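PDB 3D79: PUA domain-containing protein from Pyrococcus horikoshii, which is of unknown function but carries a PUA domain and may bind RNA. Local coordinates for residues F75-D86 against Y138-I146; I12-V21 against L41-A50. All blocks are in the same frame, centred on the assembly; numbering follows the deposited sequence.

Interaction 1. Residues F75-D86 against Y138-I146; sequences FPLVIALYNLSD and YGRPLAIGI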
# COMPACT_ATOMS: atom_id res chain seq x y z
N PHE A 75 1.39 6.39 -0.52
CA PHE A 75 0.60 5.17 -0.34
C PHE A 75 0.89 4.60 1.05
O PHE A 75 2.00 4.76 1.55
CB PHE A 75 0.93 4.13 -1.41
CG PHE A 75 -0.15 3.09 -1.59
CD1 PHE A 75 -1.37 3.43 -2.17
CD2 PHE A 75 0.05 1.78 -1.16
CE1 PHE A 75 -2.37 2.49 -2.33
CE2 PHE A 75 -0.95 0.82 -1.32
CZ PHE A 75 -2.17 1.18 -1.91
N PRO A 76 -0.11 3.96 1.69
CA PRO A 76 0.19 3.36 2.99
C PRO A 76 1.36 2.38 2.99
O PRO A 76 1.52 1.59 2.05
CB PRO A 76 -1.11 2.61 3.33
CG PRO A 76 -2.16 3.37 2.61
CD PRO A 76 -1.53 3.80 1.32
N LEU A 77 2.16 2.43 4.05
CA LEU A 77 3.23 1.45 4.28
C LEU A 77 2.64 0.08 4.61
O LEU A 77 1.49 -0.03 5.03
CB LEU A 77 4.12 1.89 5.45
CG LEU A 77 4.94 3.16 5.25
CD1 LEU A 77 5.50 3.62 6.58
CD2 LEU A 77 6.07 2.95 4.24
N VAL A 78 3.45 -0.96 4.42
CA VAL A 78 3.02 -2.32 4.79
C VAL A 78 2.69 -2.40 6.29
O VAL A 78 1.69 -3.02 6.66
CB VAL A 78 4.03 -3.41 4.34
CG1 VAL A 78 3.56 -4.80 4.76
CG2 VAL A 78 4.19 -3.38 2.82
N ILE A 79 3.51 -1.77 7.13
CA ILE A 79 3.24 -1.74 8.58
C ILE A 79 1.89 -1.09 8.91
O ILE A 79 1.13 -1.61 9.74
CB ILE A 79 4.41 -1.13 9.42
CG1 ILE A 79 4.19 -1.36 10.92
CG2 ILE A 79 4.61 0.35 9.12
CD1 ILE A 79 4.05 -2.83 11.31
N ALA A 80 1.59 0.03 8.24
CA ALA A 80 0.31 0.72 8.43
C ALA A 80 -0.87 -0.18 8.06
O ALA A 80 -1.87 -0.26 8.79
CB ALA A 80 0.28 2.00 7.61
N LEU A 81 -0.75 -0.86 6.92
CA LEU A 81 -1.78 -1.80 6.49
C LEU A 81 -1.86 -3.02 7.41
O LEU A 81 -2.94 -3.57 7.62
CB LEU A 81 -1.52 -2.24 5.04
CG LEU A 81 -1.67 -1.12 4.00
CD1 LEU A 81 -1.15 -1.58 2.64
CD2 LEU A 81 -3.11 -0.63 3.88
N TYR A 82 -0.71 -3.43 7.95
CA TYR A 82 -0.66 -4.57 8.87
C TYR A 82 -1.48 -4.28 10.11
O TYR A 82 -2.30 -5.10 10.54
CB TYR A 82 0.78 -4.92 9.24
CG TYR A 82 0.86 -6.18 10.09
CD1 TYR A 82 0.97 -7.43 9.49
CD2 TYR A 82 0.79 -6.11 11.48
CE1 TYR A 82 1.03 -8.59 10.27
CE2 TYR A 82 0.84 -7.26 12.26
CZ TYR A 82 0.96 -8.49 11.65
OH TYR A 82 1.01 -9.64 12.42
N ASN A 83 -1.26 -3.10 10.69
CA ASN A 83 -2.04 -2.68 11.85
C ASN A 83 -3.53 -2.56 11.54
O ASN A 83 -4.38 -2.96 12.35
CB ASN A 83 -1.46 -1.40 12.45
CG ASN A 83 -0.13 -1.64 13.14
OD1 ASN A 83 0.12 -2.74 13.65
ND2 ASN A 83 0.73 -0.64 13.14
N LEU A 84 -3.85 -2.04 10.36
CA LEU A 84 -5.24 -1.97 9.90
C LEU A 84 -5.89 -3.34 9.71
O LEU A 84 -7.10 -3.47 9.91
CB LEU A 84 -5.34 -1.14 8.62
CG LEU A 84 -5.35 0.37 8.84
CD1 LEU A 84 -4.96 1.15 7.59
CD2 LEU A 84 -6.71 0.83 9.36
N SER A 85 -5.08 -4.34 9.35
CA SER A 85 -5.58 -5.71 9.14
C SER A 85 -6.00 -6.40 10.45
O SER A 85 -6.62 -7.47 10.42
CB SER A 85 -4.56 -6.57 8.37
OG SER A 85 -3.49 -6.98 9.20
N ASP A 86 -5.67 -5.78 11.58
CA ASP A 86 -6.19 -6.22 12.89
C ASP A 86 -7.50 -5.52 13.25
O ASP A 86 -8.13 -5.85 14.27
CB ASP A 86 -5.16 -5.98 13.99
CG ASP A 86 -4.11 -7.07 14.05
OD1 ASP A 86 -4.39 -8.21 13.63
OD2 ASP A 86 -2.99 -6.78 14.52
N TYR A 138 -5.42 -14.68 6.56
CA TYR A 138 -5.55 -13.67 7.61
C TYR A 138 -5.70 -12.27 7.04
O TYR A 138 -5.87 -11.30 7.79
CB TYR A 138 -4.35 -13.71 8.56
CG TYR A 138 -4.16 -15.03 9.26
CD1 TYR A 138 -4.80 -15.30 10.47
CD2 TYR A 138 -3.33 -16.01 8.72
CE1 TYR A 138 -4.63 -16.52 11.12
CE2 TYR A 138 -3.15 -17.23 9.35
CZ TYR A 138 -3.80 -17.48 10.55
OH TYR A 138 -3.62 -18.69 11.18
N GLY A 139 -5.63 -12.16 5.72
CA GLY A 139 -5.68 -10.86 5.07
C GLY A 139 -4.54 -9.98 5.56
O GLY A 139 -4.71 -8.76 5.69
N ARG A 140 -3.39 -10.60 5.83
CA ARG A 140 -2.19 -9.86 6.19
C ARG A 140 -1.59 -9.27 4.92
O ARG A 140 -1.49 -9.97 3.91
CB ARG A 140 -1.14 -10.76 6.87
CG ARG A 140 -1.52 -11.30 8.24
CD ARG A 140 -2.03 -10.21 9.16
NE ARG A 140 -1.93 -10.61 10.57
CZ ARG A 140 -2.41 -9.91 11.59
NH1 ARG A 140 -3.04 -8.76 11.39
NH2 ARG A 140 -2.25 -10.36 12.83
N PRO A 141 -1.21 -7.99 4.97
CA PRO A 141 -0.59 -7.39 3.79
C PRO A 141 0.86 -7.84 3.64
O PRO A 141 1.58 -7.98 4.64
CB PRO A 141 -0.67 -5.90 4.08
CG PRO A 141 -0.57 -5.82 5.57
CD PRO A 141 -1.34 -7.02 6.07
N LEU A 142 1.27 -8.07 2.40
CA LEU A 142 2.61 -8.56 2.11
C LEU A 142 3.45 -7.47 1.45
O LEU A 142 4.67 -7.45 1.60
CB LEU A 142 2.54 -9.74 1.13
CG LEU A 142 1.58 -10.89 1.42
CD1 LEU A 142 1.61 -11.88 0.28
CD2 LEU A 142 1.94 -11.57 2.74
N ALA A 143 2.79 -6.59 0.72
CA ALA A 143 3.50 -5.67 -0.17
C ALA A 143 2.60 -4.56 -0.69
O ALA A 143 1.38 -4.64 -0.62
CB ALA A 143 4.07 -6.45 -1.36
N ILE A 144 3.25 -3.53 -1.24
CA ILE A 144 2.56 -2.50 -1.99
C ILE A 144 3.27 -2.35 -3.33
O ILE A 144 4.45 -2.71 -3.45
CB ILE A 144 2.48 -1.14 -1.24
CG1 ILE A 144 3.87 -0.61 -0.90
CG2 ILE A 144 1.64 -1.29 0.05
CD1 ILE A 144 3.88 0.87 -0.49
N GLY A 145 2.56 -1.83 -4.32
CA GLY A 145 3.15 -1.70 -5.65
C GLY A 145 2.26 -1.02 -6.67
O GLY A 145 1.27 -0.38 -6.33
N ILE A 146 2.65 -1.17 -7.93
CA ILE A 146 1.97 -0.55 -9.05
C ILE A 146 1.33 -1.63 -9.90
O ILE A 146 2.00 -2.60 -10.30
CB ILE A 146 2.95 0.27 -9.92
CG1 ILE A 146 3.69 1.31 -9.06
CG2 ILE A 146 2.21 0.93 -11.09
CD1 ILE A 146 4.79 2.07 -9.78
O HOH W 1 -5.91 -10.10 10.17
O HOH W 2 -1.20 -8.65 15.21
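Arg-140 reaches up beside the C-terminal part of helix 78-84 and the residues after it, meeting Tyr-82, Ser-85 and Asp-86. From CB the chain turns at CG, bent at chi2 (-50°), bringing CD 3.6 Å from Tyr-82 CE1. NE passes the rim of the ring, 3.6 Å from the same CE1, and NH1 comes over the face near its hydroxyl end; the guanidinium lies flat on the tyrosine, planes 25° apart, an offset cation-pi stack. At its edge, NH1 gives a hydrogen bond to Ser-85 OG at 2.9 Å, almost in the guanidinium plane, and a salt bridge to Asp-86 OD1 at 2.7 Å, from above the carboxylate plane. NH2 adds a weak bond to the same OD1. Ser-85 OG is itself oriented by donating to Tyr-82 O. Were the arginine replaced by an alanine, the Asp-86 carboxylate would probably lose its cationic mate and the Tyr-82 face its guanidinium cover.

The helix belongs to the Pre-PUA-like region and strand 141-147 to the PUA domain, whose pairing with strand 130-135 is interrupted by a classic beta bulge at Leu-142 and Ala-143. Where helix and strand meet, the contact is mostly apolar. Pro-141 CG wedges against the helix backbone, 3.4 Å from Tyr-82 N, and also meets Leu-81 CB. Farther along, Val-78 CG2 rests on Ala-143 CA, while Ile-144 CG2 packs against Leu-81 CD1 and touches the edge of the Phe-75 ring at CE2 (3.6 Å). Pro-76 O, buried against Ile-144 CG2, has no hydrogen-bonding partner. Phe-130 and Phe-132 continue this core beyond Phe-75.

Interaction 2. Residues I12-V21 against L41-A50; sequences IKHPLSKKDV and LNKKDEVKVA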
# COMPACT_ATOMS: atom_id res chain seq x y z
N ILE A 12 16.38 12.61 10.07
CA ILE A 12 15.68 13.68 10.84
C ILE A 12 14.28 13.96 10.30
O ILE A 12 14.05 13.94 9.09
CB ILE A 12 16.50 15.01 10.94
CG1 ILE A 12 16.92 15.54 9.55
CG2 ILE A 12 17.67 14.86 11.94
CD1 ILE A 12 18.14 14.86 8.90
N LYS A 13 13.34 14.22 11.21
CA LYS A 13 11.95 14.47 10.84
C LYS A 13 11.66 15.96 10.66
O LYS A 13 11.91 16.76 11.56
CB LYS A 13 11.01 13.86 11.88
CG LYS A 13 11.07 12.34 11.96
CD LYS A 13 9.90 11.76 12.75
CE LYS A 13 9.98 12.07 14.24
NZ LYS A 13 11.17 11.45 14.89
N HIS A 14 11.14 16.30 9.48
CA HIS A 14 10.78 17.68 9.15
C HIS A 14 9.26 17.80 9.08
O HIS A 14 8.60 16.89 8.58
CB HIS A 14 11.38 18.07 7.80
CG HIS A 14 12.88 18.07 7.78
ND1 HIS A 14 13.63 19.11 8.28
CD2 HIS A 14 13.76 17.15 7.33
CE1 HIS A 14 14.91 18.84 8.13
NE2 HIS A 14 15.02 17.65 7.55
N PRO A 15 8.69 18.92 9.57
CA PRO A 15 7.24 19.07 9.54
C PRO A 15 6.69 19.16 8.11
O PRO A 15 7.31 19.79 7.25
CB PRO A 15 7.00 20.38 10.29
CG PRO A 15 8.27 21.13 10.16
CD PRO A 15 9.35 20.09 10.18
N LEU A 16 5.55 18.53 7.88
CA LEU A 16 4.88 18.63 6.59
C LEU A 16 3.93 19.81 6.62
O LEU A 16 3.20 20.01 7.60
CB LEU A 16 4.10 17.34 6.29
CG LEU A 16 4.01 16.94 4.82
CD1 LEU A 16 5.30 16.26 4.39
CD2 LEU A 16 2.83 16.01 4.61
N SER A 17 3.93 20.59 5.53
CA SER A 17 3.04 21.75 5.40
C SER A 17 1.58 21.33 5.33
O SER A 17 1.26 20.22 4.92
CB SER A 17 3.41 22.57 4.15
OG SER A 17 3.02 21.89 2.97
N LYS A 18 0.69 22.24 5.73
CA LYS A 18 -0.75 22.05 5.63
C LYS A 18 -1.19 21.74 4.20
O LYS A 18 -2.05 20.89 3.98
CB LYS A 18 -1.46 23.30 6.16
CG LYS A 18 -2.97 23.34 5.94
CD LYS A 18 -3.63 24.41 6.80
CE LYS A 18 -3.00 25.77 6.63
NZ LYS A 18 -3.55 26.75 7.62
N LYS A 19 -0.60 22.44 3.23
CA LYS A 19 -0.88 22.18 1.82
C LYS A 19 -0.57 20.72 1.47
O LYS A 19 -1.37 20.04 0.82
CB LYS A 19 -0.08 23.15 0.94
CG LYS A 19 -0.18 22.90 -0.56
CD LYS A 19 0.88 23.70 -1.31
CE LYS A 19 0.97 23.29 -2.77
NZ LYS A 19 -0.24 23.69 -3.55
N ASP A 20 0.59 20.24 1.91
CA ASP A 20 0.98 18.86 1.66
C ASP A 20 0.09 17.85 2.38
O ASP A 20 -0.27 16.82 1.81
CB ASP A 20 2.46 18.63 1.99
CG ASP A 20 3.40 19.30 0.98
OD1 ASP A 20 2.91 19.94 0.02
OD2 ASP A 20 4.63 19.18 1.16
N VAL A 21 -0.29 18.16 3.62
CA VAL A 21 -1.22 17.30 4.38
C VAL A 21 -2.54 17.15 3.62
O VAL A 21 -3.05 16.04 3.46
CB VAL A 21 -1.46 17.84 5.82
CG1 VAL A 21 -2.56 17.05 6.53
CG2 VAL A 21 -0.16 17.79 6.63
N LEU A 41 -5.65 9.67 8.15
CA LEU A 41 -5.14 11.04 8.27
C LEU A 41 -6.26 12.07 8.25
O LEU A 41 -7.15 12.02 7.40
CB LEU A 41 -4.16 11.33 7.11
CG LEU A 41 -3.58 12.74 6.96
CD1 LEU A 41 -2.71 13.11 8.15
CD2 LEU A 41 -2.78 12.87 5.67
N ASN A 42 -6.21 13.01 9.18
CA ASN A 42 -7.11 14.16 9.12
C ASN A 42 -6.32 15.46 9.08
O ASN A 42 -5.14 15.48 9.44
CB ASN A 42 -8.13 14.14 10.26
CG ASN A 42 -7.51 14.37 11.60
OD1 ASN A 42 -7.19 15.51 11.96
ND2 ASN A 42 -7.37 13.30 12.38
N LYS A 43 -6.98 16.53 8.66
CA LYS A 43 -6.29 17.79 8.37
C LYS A 43 -5.71 18.49 9.59
O LYS A 43 -5.03 19.51 9.46
CB LYS A 43 -7.21 18.75 7.59
CG LYS A 43 -8.33 19.35 8.42
CD LYS A 43 -9.23 20.21 7.57
CE LYS A 43 -10.22 20.96 8.44
NZ LYS A 43 -11.29 21.60 7.64
N LYS A 44 -5.98 17.95 10.78
CA LYS A 44 -5.46 18.54 12.02
C LYS A 44 -4.29 17.76 12.62
O LYS A 44 -3.70 18.20 13.60
CB LYS A 44 -6.59 18.70 13.05
CG LYS A 44 -7.81 19.44 12.50
CD LYS A 44 -8.84 19.82 13.55
CE LYS A 44 -10.11 20.32 12.87
NZ LYS A 44 -11.18 20.79 13.80
N ASP A 45 -3.94 16.62 12.02
CA ASP A 45 -2.87 15.76 12.54
C ASP A 45 -1.48 16.39 12.39
O ASP A 45 -1.23 17.14 11.45
CB ASP A 45 -2.87 14.39 11.85
CG ASP A 45 -4.03 13.51 12.26
OD1 ASP A 45 -4.53 13.63 13.41
OD2 ASP A 45 -4.45 12.67 11.45
N GLU A 46 -0.59 16.08 13.33
CA GLU A 46 0.81 16.49 13.20
C GLU A 46 1.51 15.52 12.26
O GLU A 46 1.66 14.34 12.57
CB GLU A 46 1.52 16.52 14.55
CG GLU A 46 2.91 17.16 14.46
CD GLU A 46 3.51 17.50 15.81
OE1 GLU A 46 3.31 16.73 16.78
OE2 GLU A 46 4.19 18.54 15.91
N VAL A 47 1.92 16.03 11.10
CA VAL A 47 2.52 15.20 10.06
C VAL A 47 3.97 15.59 9.86
O VAL A 47 4.30 16.78 9.78
CB VAL A 47 1.72 15.27 8.74
CG1 VAL A 47 2.24 14.25 7.75
CG2 VAL A 47 0.24 15.01 9.01
N LYS A 48 4.84 14.58 9.79
CA LYS A 48 6.27 14.80 9.65
C LYS A 48 6.79 13.92 8.53
O LYS A 48 6.17 12.92 8.16
CB LYS A 48 6.99 14.47 10.96
CG LYS A 48 6.71 15.46 12.09
CD LYS A 48 7.29 14.95 13.40
CE LYS A 48 6.72 15.70 14.59
NZ LYS A 48 7.06 15.00 15.86
N VAL A 49 7.94 14.29 7.97
CA VAL A 49 8.56 13.48 6.93
C VAL A 49 10.00 13.13 7.31
O VAL A 49 10.75 13.99 7.77
CB VAL A 49 8.48 14.15 5.53
CG1 VAL A 49 9.10 15.55 5.54
CG2 VAL A 49 9.13 13.27 4.46
N ALA A 50 10.34 11.86 7.14
CA ALA A 50 11.70 11.37 7.35
C ALA A 50 12.22 10.76 6.05
O ALA A 50 11.45 10.20 5.27
CB ALA A 50 11.73 10.34 8.46
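His-14 and Val-49 face each other as an antiparallel hydrogen-bonded pair, each backbone N-H answered by the carbonyl of the other: His-14 N reaches Val-49 O at 2.9 Å, and Val-49 N meets His-14 O at 2.8 Å. A third bond runs from Leu-16 N to Val-47 O. Close by, Leu-16 spreads its two methyls over neighbouring valines: CD2 lies 3.6 Å from Val-47 CG1, while CD1 comes up to Val-49 CB. Val-21, from the first turn of helix 18-32, adds CG2 against Val-47 CG2 at 3.7 Å. Its CG1 stands anti to the backbone N (chi1 172°), which directs that methyl toward the loop at Asn-42 and Lys-43.

Strand 14-15 is an outermost strand, within this chain, of the antiparallel Pre-PUA-like sheet; a short link through Leu-16 and Ser-17 leads to helix 18-32, whose Val-21 packs back on strand 47-51. Ser-17 is the N-cap of that helix, its OG accepting from Asp-20 N at 3.1 Å, which fixes the start of the turn bearing Val-21. After helix 34-40, a type I turn from Asn-42 to Asp-45 leads toward strand 47-51. Asn-42 OD1 accepts from Lys-44 N in an Asx turn, and Asp-45 OD2 takes the Asn-42 N-H at 2.9 Å, binding the two ends of the turn together. Elsewhere along the pairing, the aliphatic parts of Lys-13 and Lys-48 cross, with CE of the former 4.0 Å from CD of the latter; their NZ atoms stand 5.5 Å apart, and Lys-48 NZ finds its counter-charge in Asp-63.

Overall arrangement
Interaction 2 comes first along the chain and closes before interaction 1 opens, so the two stand in series. Their centres lie 21 Å apart, with nearest atoms about 9 Å from each other and no touch between them. A five-stranded antiparallel sheet relates them: strand 14-15 forms one outer edge, within interaction 2, and strand 73-76 the other, running into interaction 1. The former contact stays inside the Pre-PUA-like region, near the periphery of the molecule; the latter, about 6 Å from the chain centre, joins that region to the PUA domain. Interaction 2 thus adds an edge strand to the sheet, whereas interaction 1 packs the Pre-PUA-like part of the chain against the PUA part.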